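Local atomic coordinates of galactitol 1-phosphate 5-dehydrogenase (Escherichia coli, PDB entry 4A2C), a protein that oxidises galactitol 1-phosphate to D-tagatose 6-phosphate with NAD(+), as a zinc-dependent homodimeric member of the medium-chain alcohol dehydrogenase family. Residues H59-Y64 and V81-L86; S35-S40 and G115-Y120; D26-K31 and S70-L75; A130-M135 and L305-K310. All coordinates share one frame; numbering follows the deposited sequence.

Interaction 1: H59-Y64 and V81-L86; sequences HEFSGY and VACVPL. With NI (nickel (II) ion), chain C.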
loop_
_atom_site.group_PDB
_atom_site.type_symbol
_atom_site.label_atom_id
_atom_site.label_comp_id
_atom_site.label_asym_id
_atom_site.label_seq_id
_atom_site.Cartn_x
_atom_site.Cartn_y
_atom_site.Cartn_z
ATOM N N HIS A 59 -7.901 -27.221 -8.818
ATOM C CA HIS A 59 -8.454 -26.669 -7.586
ATOM C C HIS A 59 -9.617 -25.713 -7.836
ATOM O O HIS A 59 -9.958 -24.922 -6.955
ATOM C CB HIS A 59 -7.383 -25.931 -6.812
ATOM C CG HIS A 59 -6.793 -24.781 -7.562
ATOM N ND1 HIS A 59 -5.732 -24.927 -8.433
ATOM C CD2 HIS A 59 -7.129 -23.468 -7.597
ATOM C CE1 HIS A 59 -5.427 -23.751 -8.953
ATOM N NE2 HIS A 59 -6.263 -22.851 -8.467
ATOM N N GLU A 60 -10.208 -25.771 -9.029
ATOM C CA GLU A 60 -11.364 -24.931 -9.360
ATOM C C GLU A 60 -12.503 -25.837 -9.782
ATOM O O GLU A 60 -12.725 -26.043 -10.982
ATOM C CB GLU A 60 -11.047 -23.995 -10.529
ATOM C CG GLU A 60 -9.897 -23.031 -10.315
ATOM C CD GLU A 60 -9.540 -22.292 -11.598
ATOM O OE1 GLU A 60 -10.257 -22.460 -12.610
ATOM O OE2 GLU A 60 -8.545 -21.547 -11.599
ATOM N N PHE A 61 -13.217 -26.408 -8.817
ATOM C CA PHE A 61 -14.194 -27.423 -9.177
ATOM C C PHE A 61 -15.410 -27.517 -8.272
ATOM O O PHE A 61 -15.380 -27.127 -7.099
ATOM C CB PHE A 61 -13.522 -28.788 -9.318
ATOM C CG PHE A 61 -13.005 -29.374 -8.025
ATOM C CD1 PHE A 61 -13.823 -30.150 -7.232
ATOM C CD2 PHE A 61 -11.683 -29.196 -7.643
ATOM C CE1 PHE A 61 -13.351 -30.715 -6.068
ATOM C CE2 PHE A 61 -11.203 -29.750 -6.478
ATOM C CZ PHE A 61 -12.041 -30.521 -5.688
ATOM N N SER A 62 -16.483 -28.036 -8.848
ATOM C CA SER A 62 -17.748 -28.150 -8.162
ATOM C C SER A 62 -18.279 -29.551 -8.437
ATOM O O SER A 62 -17.757 -30.265 -9.301
ATOM C CB SER A 62 -18.732 -27.102 -8.682
ATOM O OG SER A 62 -19.052 -27.317 -10.058
ATOM N N GLY A 63 -19.316 -29.938 -7.709
ATOM C CA GLY A 63 -19.872 -31.276 -7.852
ATOM C C GLY A 63 -20.832 -31.589 -6.720
ATOM O O GLY A 63 -21.374 -30.679 -6.088
ATOM N N TYR A 64 -21.037 -32.876 -6.448
ATOM C CA TYR A 64 -22.032 -33.280 -5.468
ATOM C C TYR A 64 -21.431 -34.200 -4.416
ATOM O O TYR A 64 -20.658 -35.111 -4.735
ATOM C CB TYR A 64 -23.189 -34.011 -6.153
ATOM C CG TYR A 64 -23.974 -33.161 -7.113
ATOM C CD1 TYR A 64 -24.951 -32.288 -6.658
ATOM C CD2 TYR A 64 -23.733 -33.226 -8.478
ATOM C CE1 TYR A 64 -25.666 -31.508 -7.537
ATOM C CE2 TYR A 64 -24.444 -32.455 -9.356
ATOM C CZ TYR A 64 -25.410 -31.601 -8.886
ATOM O OH TYR A 64 -26.101 -30.818 -9.776
ATOM N N VAL A 81 -21.718 -28.690 -3.886
ATOM C CA VAL A 81 -20.620 -27.957 -3.243
ATOM C C VAL A 81 -19.577 -27.473 -4.252
ATOM O O VAL A 81 -19.474 -28.008 -5.354
ATOM C CB VAL A 81 -19.904 -28.822 -2.186
ATOM C CG1 VAL A 81 -20.849 -29.179 -1.059
ATOM C CG2 VAL A 81 -19.332 -30.084 -2.826
ATOM N N ALA A 82 -18.808 -26.451 -3.881
ATOM C CA ALA A 82 -17.610 -26.113 -4.639
ATOM C C ALA A 82 -16.388 -26.374 -3.767
ATOM O O ALA A 82 -16.464 -26.262 -2.532
ATOM C CB ALA A 82 -17.643 -24.659 -5.109
ATOM N N CYS A 83 -15.263 -26.724 -4.387
ATOM C CA CYS A 83 -14.053 -26.948 -3.625
ATOM C C CYS A 83 -13.481 -25.638 -3.099
ATOM O O CYS A 83 -13.432 -24.650 -3.815
ATOM C CB CYS A 83 -12.992 -27.661 -4.471
ATOM S SG CYS A 83 -11.427 -27.867 -3.524
ATOM N N VAL A 84 -13.059 -25.665 -1.842
ATOM C CA VAL A 84 -12.282 -24.602 -1.220
ATOM C C VAL A 84 -10.872 -25.160 -1.079
ATOM O O VAL A 84 -10.614 -25.950 -0.170
ATOM C CB VAL A 84 -12.857 -24.294 0.170
ATOM C CG1 VAL A 84 -12.123 -23.120 0.810
ATOM C CG2 VAL A 84 -14.334 -23.976 0.050
ATOM N N PRO A 85 -9.958 -24.786 -1.991
ATOM C CA PRO A 85 -8.720 -25.580 -2.119
ATOM C C PRO A 85 -7.666 -25.413 -1.015
ATOM O O PRO A 85 -6.916 -26.361 -0.728
ATOM C CB PRO A 85 -8.156 -25.129 -3.472
ATOM C CG PRO A 85 -8.684 -23.748 -3.654
ATOM C CD PRO A 85 -10.074 -23.769 -3.048
ATOM N N LEU A 86 -7.583 -24.233 -0.414
ATOM C CA LEU A 86 -6.614 -24.004 0.662
ATOM C C LEU A 86 -7.060 -24.682 1.960
ATOM O O LEU A 86 -8.232 -24.582 2.337
ATOM C CB LEU A 86 -6.451 -22.496 0.902
ATOM C CG LEU A 86 -5.528 -22.112 2.062
ATOM C CD1 LEU A 86 -4.095 -22.482 1.727
ATOM C CD2 LEU A 86 -5.648 -20.626 2.366
HETATM NI NI NI C . -6.443 -20.780 -9.397
HETATM O O HOH W 1 -12.810 -24.702 -6.357
#

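Interaction 2: S35-S40 and G115-Y120; sequences SGLCGS and GGFAEY. With NI (nickel (II) ion), chain C.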
loop_
_atom_site.group_PDB
_atom_site.type_symbol
_atom_site.label_atom_id
_atom_site.label_comp_id
_atom_site.label_asym_id
_atom_site.label_seq_id
_atom_site.Cartn_x
_atom_site.Cartn_y
_atom_site.Cartn_z
ATOM N N SER A 35 -14.706 -28.911 -13.511
ATOM C CA SER A 35 -13.372 -28.660 -12.996
ATOM C C SER A 35 -12.608 -27.883 -14.054
ATOM O O SER A 35 -12.497 -28.348 -15.194
ATOM C CB SER A 35 -12.659 -29.980 -12.737
ATOM O OG SER A 35 -11.692 -29.850 -11.722
ATOM N N GLY A 36 -12.071 -26.718 -13.690
ATOM C CA GLY A 36 -11.382 -25.888 -14.672
ATOM C C GLY A 36 -9.873 -25.750 -14.502
ATOM O O GLY A 36 -9.340 -25.979 -13.409
ATOM N N LEU A 37 -9.188 -25.366 -15.583
ATOM C CA LEU A 37 -7.731 -25.186 -15.576
ATOM C C LEU A 37 -7.307 -23.745 -15.249
ATOM O O LEU A 37 -7.846 -22.783 -15.798
ATOM C CB LEU A 37 -7.147 -25.581 -16.935
ATOM C CG LEU A 37 -5.623 -25.582 -17.060
ATOM C CD1 LEU A 37 -5.014 -26.721 -16.233
ATOM C CD2 LEU A 37 -5.207 -25.707 -18.512
ATOM N N CYS A 38 -6.315 -23.601 -14.380
ATOM C CA CYS A 38 -5.886 -22.277 -13.910
ATOM C C CYS A 38 -4.567 -21.820 -14.553
ATOM O O CYS A 38 -3.739 -22.648 -14.936
ATOM C CB CYS A 38 -5.743 -22.318 -12.383
ATOM S SG CYS A 38 -5.158 -20.796 -11.607
ATOM N N GLY A 39 -4.371 -20.509 -14.676
ATOM C CA GLY A 39 -3.104 -19.986 -15.165
ATOM C C GLY A 39 -1.922 -20.582 -14.406
ATOM O O GLY A 39 -0.873 -20.855 -14.991
ATOM N N SER A 40 -2.101 -20.798 -13.104
ATOM C CA SER A 40 -1.014 -21.265 -12.249
ATOM C C SER A 40 -0.663 -22.732 -12.498
ATOM O O SER A 40 0.392 -23.207 -12.064
ATOM C CB SER A 40 -1.336 -21.029 -10.764
ATOM O OG SER A 40 -2.429 -21.826 -10.323
ATOM N N GLY A 115 -5.469 -32.861 -6.978
ATOM C CA GLY A 115 -6.686 -32.062 -7.074
ATOM C C GLY A 115 -7.842 -32.669 -7.864
ATOM O O GLY A 115 -7.969 -33.899 -7.961
ATOM N N GLY A 116 -8.675 -31.802 -8.440
ATOM C CA GLY A 116 -9.960 -32.201 -8.991
ATOM C C GLY A 116 -10.067 -32.468 -10.483
ATOM O O GLY A 116 -11.156 -32.359 -11.056
ATOM N N PHE A 117 -8.957 -32.805 -11.132
ATOM C CA PHE A 117 -9.046 -33.346 -12.482
ATOM C C PHE A 117 -9.272 -34.851 -12.349
ATOM O O PHE A 117 -8.378 -35.654 -12.632
ATOM C CB PHE A 117 -7.775 -33.070 -13.291
ATOM C CG PHE A 117 -7.496 -31.610 -13.510
ATOM C CD1 PHE A 117 -8.537 -30.708 -13.695
ATOM C CD2 PHE A 117 -6.191 -31.136 -13.520
ATOM C CE1 PHE A 117 -8.279 -29.362 -13.897
ATOM C CE2 PHE A 117 -5.927 -29.795 -13.709
ATOM C CZ PHE A 117 -6.967 -28.904 -13.900
ATOM N N ALA A 118 -10.473 -35.218 -11.912
ATOM C CA ALA A 118 -10.785 -36.598 -11.556
ATOM C C ALA A 118 -12.291 -36.790 -11.378
ATOM O O ALA A 118 -13.017 -35.819 -11.160
ATOM C CB ALA A 118 -10.040 -36.972 -10.278
ATOM N N GLU A 119 -12.761 -38.034 -11.468
ATOM C CA GLU A 119 -14.190 -38.318 -11.305
ATOM C C GLU A 119 -14.682 -38.098 -9.873
ATOM O O GLU A 119 -15.774 -37.568 -9.658
ATOM C CB GLU A 119 -14.509 -39.745 -11.740
ATOM C CG GLU A 119 -14.607 -39.930 -13.255
ATOM C CD GLU A 119 -14.901 -41.377 -13.641
ATOM O OE1 GLU A 119 -16.095 -41.735 -13.743
ATOM O OE2 GLU A 119 -13.941 -42.159 -13.834
ATOM N N TYR A 120 -13.877 -38.529 -8.904
ATOM C CA TYR A 120 -14.194 -38.381 -7.482
ATOM C C TYR A 120 -12.964 -37.873 -6.785
ATOM O O TYR A 120 -11.849 -38.047 -7.279
ATOM C CB TYR A 120 -14.551 -39.731 -6.857
ATOM C CG TYR A 120 -15.862 -40.309 -7.339
ATOM C CD1 TYR A 120 -15.919 -41.080 -8.484
ATOM C CD2 TYR A 120 -17.049 -40.066 -6.650
ATOM C CE1 TYR A 120 -17.120 -41.604 -8.932
ATOM C CE2 TYR A 120 -18.255 -40.588 -7.087
ATOM C CZ TYR A 120 -18.286 -41.350 -8.231
ATOM O OH TYR A 120 -19.486 -41.875 -8.672
HETATM NI NI NI C . -6.443 -20.780 -9.397
#

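Interaction 3: D26-K31 and S70-L75; sequences DEVRVK and SGVDDL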
loop_
_atom_site.group_PDB
_atom_site.type_symbol
_atom_site.label_atom_id
_atom_site.label_comp_id
_atom_site.label_asym_id
_atom_site.label_seq_id
_atom_site.Cartn_x
_atom_site.Cartn_y
_atom_site.Cartn_z
ATOM N N ASP A 26 -13.553 -36.643 9.262
ATOM C CA ASP A 26 -13.869 -35.277 8.838
ATOM C C ASP A 26 -13.813 -35.081 7.330
ATOM O O ASP A 26 -13.833 -33.949 6.842
ATOM C CB ASP A 26 -12.972 -34.240 9.544
ATOM C CG ASP A 26 -11.476 -34.451 9.274
ATOM O OD1 ASP A 26 -11.090 -35.496 8.708
ATOM O OD2 ASP A 26 -10.671 -33.573 9.651
ATOM N N GLU A 27 -13.752 -36.178 6.593
ATOM C CA GLU A 27 -13.711 -36.106 5.137
ATOM C C GLU A 27 -15.080 -36.262 4.482
ATOM O O GLU A 27 -16.034 -36.731 5.109
ATOM C CB GLU A 27 -12.745 -37.154 4.591
ATOM C CG GLU A 27 -11.297 -36.783 4.818
ATOM C CD GLU A 27 -10.345 -37.914 4.525
ATOM O OE1 GLU A 27 -10.821 -39.045 4.331
ATOM O OE2 GLU A 27 -9.119 -37.678 4.496
ATOM N N VAL A 28 -15.161 -35.827 3.227
ATOM C CA VAL A 28 -16.311 -36.077 2.373
ATOM C C VAL A 28 -15.788 -36.531 1.012
ATOM O O VAL A 28 -14.645 -36.250 0.658
ATOM C CB VAL A 28 -17.199 -34.819 2.207
ATOM C CG1 VAL A 28 -17.642 -34.310 3.573
ATOM C CG2 VAL A 28 -16.435 -33.694 1.453
ATOM N N ARG A 29 -16.599 -37.271 0.267
ATOM C CA ARG A 29 -16.230 -37.591 -1.105
ATOM C C ARG A 29 -17.119 -36.804 -2.050
ATOM O O ARG A 29 -18.342 -36.815 -1.902
ATOM C CB ARG A 29 -16.366 -39.080 -1.392
ATOM C CG ARG A 29 -15.925 -39.458 -2.815
ATOM C CD ARG A 29 -15.793 -40.991 -2.964
ATOM N NE ARG A 29 -17.005 -41.692 -2.553
ATOM C CZ ARG A 29 -17.025 -42.917 -2.041
ATOM N NH1 ARG A 29 -15.893 -43.586 -1.872
ATOM N NH2 ARG A 29 -18.175 -43.478 -1.691
ATOM N N VAL A 30 -16.505 -36.126 -3.014
ATOM C CA VAL A 30 -17.251 -35.330 -3.986
ATOM C C VAL A 30 -17.241 -36.015 -5.340
ATOM O O VAL A 30 -16.186 -36.509 -5.791
ATOM C CB VAL A 30 -16.641 -33.945 -4.189
ATOM C CG1 VAL A 30 -17.456 -33.142 -5.235
ATOM C CG2 VAL A 30 -16.550 -33.188 -2.853
ATOM N N LYS A 31 -18.407 -36.044 -5.986
ATOM C CA LYS A 31 -18.488 -36.478 -7.381
ATOM C C LYS A 31 -18.410 -35.225 -8.241
ATOM O O LYS A 31 -19.285 -34.363 -8.177
ATOM C CB LYS A 31 -19.776 -37.268 -7.652
ATOM C CG LYS A 31 -20.113 -37.439 -9.140
ATOM C CD LYS A 31 -18.923 -37.966 -9.936
ATOM C CE LYS A 31 -18.757 -37.198 -11.237
ATOM N NZ LYS A 31 -17.364 -37.256 -11.773
ATOM N N SER A 70 -17.744 -40.098 9.285
ATOM C CA SER A 70 -18.522 -40.328 10.495
ATOM C C SER A 70 -18.661 -39.084 11.370
ATOM O O SER A 70 -19.488 -39.064 12.288
ATOM C CB SER A 70 -17.903 -41.473 11.305
ATOM O OG SER A 70 -16.491 -41.354 11.382
ATOM N N GLY A 71 -17.857 -38.058 11.094
ATOM C CA GLY A 71 -17.847 -36.862 11.916
ATOM C C GLY A 71 -18.585 -35.682 11.305
ATOM O O GLY A 71 -18.849 -34.686 11.982
ATOM N N VAL A 72 -18.916 -35.773 10.022
ATOM C CA VAL A 72 -19.655 -34.685 9.383
ATOM C C VAL A 72 -21.165 -34.906 9.476
ATOM O O VAL A 72 -21.678 -35.997 9.180
ATOM C CB VAL A 72 -19.187 -34.404 7.924
ATOM C CG1 VAL A 72 -18.249 -35.486 7.427
ATOM C CG2 VAL A 72 -20.376 -34.195 6.990
ATOM N N ASP A 73 -21.863 -33.867 9.921
ATOM C CA ASP A 73 -23.287 -33.962 10.209
ATOM C C ASP A 73 -24.070 -32.869 9.492
ATOM O O ASP A 73 -25.300 -32.922 9.417
ATOM C CB ASP A 73 -23.514 -33.858 11.720
ATOM C CG ASP A 73 -22.890 -32.605 12.316
ATOM O OD1 ASP A 73 -22.100 -31.938 11.611
ATOM O OD2 ASP A 73 -23.193 -32.280 13.484
ATOM N N ASP A 74 -23.356 -31.876 8.966
ATOM C CA ASP A 74 -24.005 -30.757 8.291
ATOM C C ASP A 74 -23.955 -30.887 6.765
ATOM O O ASP A 74 -24.394 -29.989 6.042
ATOM C CB ASP A 74 -23.407 -29.420 8.751
ATOM C CG ASP A 74 -21.955 -29.246 8.334
ATOM O OD1 ASP A 74 -21.333 -30.230 7.886
ATOM O OD2 ASP A 74 -21.426 -28.118 8.466
ATOM N N LEU A 75 -23.418 -32.001 6.277
ATOM C CA LEU A 75 -23.437 -32.291 4.846
ATOM C C LEU A 75 -24.011 -33.678 4.569
ATOM O O LEU A 75 -23.971 -34.582 5.419
ATOM C CB LEU A 75 -22.045 -32.162 4.218
ATOM C CG LEU A 75 -21.456 -30.767 4.018
ATOM C CD1 LEU A 75 -20.295 -30.867 3.050
ATOM C CD2 LEU A 75 -22.495 -29.807 3.479
#

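Interaction 4: A130-M135 and L305-K310; sequences ALPTDM and LLTERK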
loop_
_atom_site.group_PDB
_atom_site.type_symbol
_atom_site.label_atom_id
_atom_site.label_comp_id
_atom_site.label_asym_id
_atom_site.label_seq_id
_atom_site.Cartn_x
_atom_site.Cartn_y
_atom_site.Cartn_z
ATOM N N ALA A 130 -20.937 -25.354 0.589
ATOM C CA ALA A 130 -22.288 -25.681 0.143
ATOM C C ALA A 130 -22.780 -24.653 -0.868
ATOM O O ALA A 130 -22.539 -23.454 -0.709
ATOM C CB ALA A 130 -23.232 -25.743 1.333
ATOM N N LEU A 131 -23.471 -25.129 -1.903
ATOM C CA LEU A 131 -24.025 -24.258 -2.939
ATOM C C LEU A 131 -25.549 -24.373 -2.945
ATOM O O LEU A 131 -26.103 -25.412 -2.568
ATOM C CB LEU A 131 -23.489 -24.657 -4.316
ATOM C CG LEU A 131 -21.981 -24.578 -4.537
ATOM C CD1 LEU A 131 -21.630 -25.162 -5.898
ATOM C CD2 LEU A 131 -21.496 -23.144 -4.425
ATOM N N PRO A 132 -26.236 -23.307 -3.374
ATOM C CA PRO A 132 -27.693 -23.358 -3.527
ATOM C C PRO A 132 -28.117 -24.397 -4.564
ATOM O O PRO A 132 -27.389 -24.649 -5.529
ATOM C CB PRO A 132 -28.034 -21.956 -4.044
ATOM C CG PRO A 132 -26.916 -21.098 -3.580
ATOM C CD PRO A 132 -25.697 -21.965 -3.649
ATOM N N THR A 133 -29.293 -24.987 -4.368
ATOM C CA THR A 133 -29.842 -25.941 -5.320
ATOM C C THR A 133 -30.107 -25.269 -6.666
ATOM O O THR A 133 -30.153 -25.926 -7.707
ATOM C CB THR A 133 -31.156 -26.543 -4.786
ATOM O OG1 THR A 133 -32.269 -25.737 -5.200
ATOM C CG2 THR A 133 -31.128 -26.610 -3.264
ATOM N N ASP A 134 -30.255 -23.948 -6.634
ATOM C CA ASP A 134 -30.650 -23.157 -7.800
ATOM C C ASP A 134 -29.489 -22.670 -8.670
ATOM O O ASP A 134 -29.717 -22.083 -9.730
ATOM C CB ASP A 134 -31.486 -21.957 -7.346
ATOM C CG ASP A 134 -31.429 -21.753 -5.844
ATOM O OD1 ASP A 134 -31.573 -22.755 -5.104
ATOM O OD2 ASP A 134 -31.238 -20.601 -5.400
ATOM N N MET A 135 -28.253 -22.895 -8.229
ATOM C CA MET A 135 -27.096 -22.541 -9.054
ATOM C C MET A 135 -26.777 -23.678 -10.012
ATOM O O MET A 135 -26.657 -24.838 -9.589
ATOM C CB MET A 135 -25.855 -22.259 -8.206
ATOM C CG MET A 135 -24.646 -21.785 -9.038
ATOM S SD MET A 135 -23.072 -21.979 -8.184
ATOM C CE MET A 135 -23.376 -20.936 -6.769
ATOM N N LEU A 305 -23.953 -14.110 -6.787
ATOM C CA LEU A 305 -23.898 -13.524 -8.118
ATOM C C LEU A 305 -24.183 -14.594 -9.155
ATOM O O LEU A 305 -24.907 -14.358 -10.119
ATOM C CB LEU A 305 -22.535 -12.888 -8.358
ATOM C CG LEU A 305 -22.267 -11.665 -7.475
ATOM C CD1 LEU A 305 -20.800 -11.278 -7.560
ATOM C CD2 LEU A 305 -23.175 -10.501 -7.881
ATOM N N LEU A 306 -23.624 -15.779 -8.932
ATOM C CA LEU A 306 -23.788 -16.888 -9.858
ATOM C C LEU A 306 -25.221 -17.405 -9.872
ATOM O O LEU A 306 -25.751 -17.731 -10.929
ATOM C CB LEU A 306 -22.811 -18.021 -9.544
ATOM C CG LEU A 306 -21.373 -17.829 -10.035
ATOM C CD1 LEU A 306 -20.477 -18.949 -9.554
ATOM C CD2 LEU A 306 -21.337 -17.745 -11.554
ATOM N N THR A 307 -25.853 -17.467 -8.705
ATOM C CA THR A 307 -27.225 -17.958 -8.622
ATOM C C THR A 307 -28.223 -16.972 -9.217
ATOM O O THR A 307 -29.181 -17.382 -9.867
ATOM C CB THR A 307 -27.630 -18.274 -7.178
ATOM O OG1 THR A 307 -27.482 -17.097 -6.374
ATOM C CG2 THR A 307 -26.746 -19.367 -6.610
ATOM N N GLU A 308 -28.013 -15.676 -8.992
ATOM C CA GLU A 308 -28.910 -14.679 -9.568
ATOM C C GLU A 308 -28.433 -14.196 -10.940
ATOM O O GLU A 308 -28.893 -13.173 -11.453
ATOM C CB GLU A 308 -29.204 -13.524 -8.594
ATOM C CG GLU A 308 -28.013 -12.742 -8.098
ATOM C CD GLU A 308 -28.358 -11.891 -6.885
ATOM O OE1 GLU A 308 -29.196 -12.337 -6.071
ATOM O OE2 GLU A 308 -27.798 -10.780 -6.748
ATOM N N ARG A 309 -27.507 -14.957 -11.521
ATOM C CA ARG A 309 -27.168 -14.847 -12.938
ATOM C C ARG A 309 -26.673 -13.460 -13.358
ATOM O O ARG A 309 -27.020 -12.986 -14.439
ATOM C CB ARG A 309 -28.380 -15.252 -13.809
ATOM C CG ARG A 309 -29.246 -16.395 -13.250
ATOM C CD ARG A 309 -28.464 -17.706 -13.117
ATOM N NE ARG A 309 -29.284 -18.821 -12.634
ATOM C CZ ARG A 309 -29.768 -19.790 -13.410
ATOM N NH1 ARG A 309 -29.516 -19.791 -14.714
ATOM N NH2 ARG A 309 -30.503 -20.765 -12.885
ATOM N N LYS A 310 -25.864 -12.814 -12.521
ATOM C CA LYS A 310 -25.364 -11.471 -12.833
ATOM C C LYS A 310 -24.064 -11.542 -13.628
ATOM O O LYS A 310 -23.557 -10.513 -14.103
ATOM C CB LYS A 310 -25.131 -10.655 -11.552
ATOM C CG LYS A 310 -26.333 -10.568 -10.594
ATOM C CD LYS A 310 -27.212 -9.356 -10.854
ATOM C CE LYS A 310 -28.055 -8.996 -9.625
ATOM N NZ LYS A 310 -27.223 -8.538 -8.470
#

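Interaction 1: H59-Y64 and V81-L86
An antiparallel beta hairpin, strands 60-68 and 80-83, meets here in the GroES-like catalytic domain, and H59, at one end of the contact, binds a nickel ion at what is probably the catalytic zinc site. G63 and V81 form the hydrogen-bonded pair: V81 N gives to G63 O at 3.0 Å, and G63 N returns a less straight bond to V81 O (149° at the hydrogen). S62 and A82 follow as the non-hydrogen-bonded pair, then C83 N donates to F61 O at 2.7 Å, almost linear at 174°. Beyond C83 direct backbone pairing stops and one water takes over: it donates to H59 O and to C83 O, the latter at 2.6 Å, and accepts from F61 N, so three backbone polar atoms are satisfied there.

The side chains tighten the same end. F61 has CG between its own N and carbonyl carbon (chi1 68°), which swings the ring across to C83. C83 CB sits over one ring face, 3.3 Å from the F61 ring centroid, a CH-pi contact displaced toward the rim, while C83 SG lies obliquely at 4.1 Å from that centroid. One step on, P85 CB packs on H59 CB at 3.5 Å. Farther out, H59 NE2 binds the nickel ion at 2.3 Å, and F108 meets the imidazole edge-to-face. C38 also binds this ion. A histidine and a cysteine sharing one metal in this way are typical of the catalytic site of zinc-containing alcohol dehydrogenases, here occupied by nickel.

Interaction 2: S35-S40 and G115-Y120
G116 O is gripped by two donors: S35 OG at 2.7 Å, the single hydrogen bond between the 35-40 segment and the 115-120 loop, and, weakly, A118 N, whose bond closes the inverse gamma turn centred on F117. The hydroxyl comes from above the carbonyl plane, 67° out of it, so it does not lie on a lone pair. Setting OG on the far side of CB from the backbone N (chi1 -153°) turns it to this carbonyl.

The F117 ring lies alongside S35, G36 and L37. Its CD1 is 3.8 Å from S35 OG, and G36 O approaches the ring edge near its plane, 3.6 Å from F117 CE1. Farther along, L37 CD1 meets F117 CZ obliquely at 3.7 Å, the two side chains crossing at about a right angle. F117 also touches V4, L57 and F326, and L37 packs on V330 of helix 323-333. With the ring cut back to an alanine, L37 CD1 would probably lose its partner and a gap would open beside the carbonyl of G36.

Both segments belong to the GroES-like domain, and S35 to L37 lead directly into C38, a ligand of the metal in what is probably the catalytic zinc site. C38 SG is 2.6 Å from the nickel ion, and H59 binds the same ion. The sulfur has a second tie as well: S40 N donates to C38 SG at 3.4 Å, nearly straight at 167°, a capping bond at the turn into helix 41-46. D41 holds C38 N through its carboxylate.

Interaction 3: D26-K31 and S70-L75
V28 and V72 face each other with their side chains at about a right angle, one from the start of strand 27-36, the other from the 70-75 loop. Both side chains leave their backbones toward the opposite segment, and the branches meet methyl to methyl: V28 CG1 lies 4.1 Å from V72 CG1. V28 places that methyl beside its own backbone N, opposite the carbonyl carbon (chi1 -56°). V72 is less relaxed, its chi1 of 10° being nearly eclipsed, and the same CG1 also reaches the backbone of the strand, 3.4 Å from E27 O.

L75 comes in from the other end of the loop, also directed toward the strand, and its CD1 approaches V28 CG1 at 4.4 Å, a looser touch. V28 is thus met by two loop side chains through one methyl. I65 and V68 of strand 60-68 and V128 of strand 128-130 also pack on V28, while I65 and V128 touch L75 as well. The contact between the segments is wholly apolar in its side chains; E27 turns its carboxylate elsewhere, to K23, H24 and K124. The loop linking strands 60-68 and 80-83 is in this way folded over one end of the beta sheet of a GroES-like domain.

Interaction 4: A130-M135 and L305-K310
The methyl of a threonine carries this contact: T307 CG2, at the last turn of helix 297-307, fits between P132 and M135 more closely than ordinary van der Waals packing. P132 CG lies 3.5 Å from it and M135 CB 3.4 Å, and both side chains cross that of T307 at about a right angle. P132 and M135 are the first and last residues of a type I turn, so the turn offers both to one methyl. The T307 hydroxyl is turned back to its own helix, where it bonds to the carbonyls of S303 and R304.

With chi1 at -176° the M135 chain extends opposite its own N, and a bend at chi3 lets M135 CE touch both T307 CG2, at 3.7 Å, and L306 CB, at 4.1 Å. Loss of the thioether chain to an alanine is likely to leave L306 CB without the methyl and sulfur beside it, opening a gap next to I143.

The helix ends in a Schellman motif, with R309 at positive phi as C-prime and K310 N bonded to L305 O at 3.0 Å. R309 NE gives a weak bond to T307 O, and its NH2 comes obliquely within 3.5 Å of D134 O. Between the catalytic-domain turn and the coenzyme-domain helix the close fit is therefore mainly apolar, which implies that it depends on shape rather than on polar pairing.

Overall arrangement
Interactions 1 and 2 form the probable active-site end of the set: their centres are about 9 Å apart, and H59 and C38 converge on one nickel ion, with E60 O probably hydrogen-bonded to G36 N (2.9 Å) where strands 60-68 and 27-36 run side by side. Interaction 3 uses the same two-strand neighbourhood at its far end, about 14 Å from interaction 1 by centres; a probable hydrogen bond between Y64 O and K31 N, 2.7 Å, ties them, and K31 NZ also reaches E119 O of interaction 2. Interaction 4 leaves the catalytic domain for the coenzyme-binding one, touching interaction 1 through L131 CD1 and V81 C (3.5 Å). It lies about 11 Å from interaction 2 at the nearest atoms.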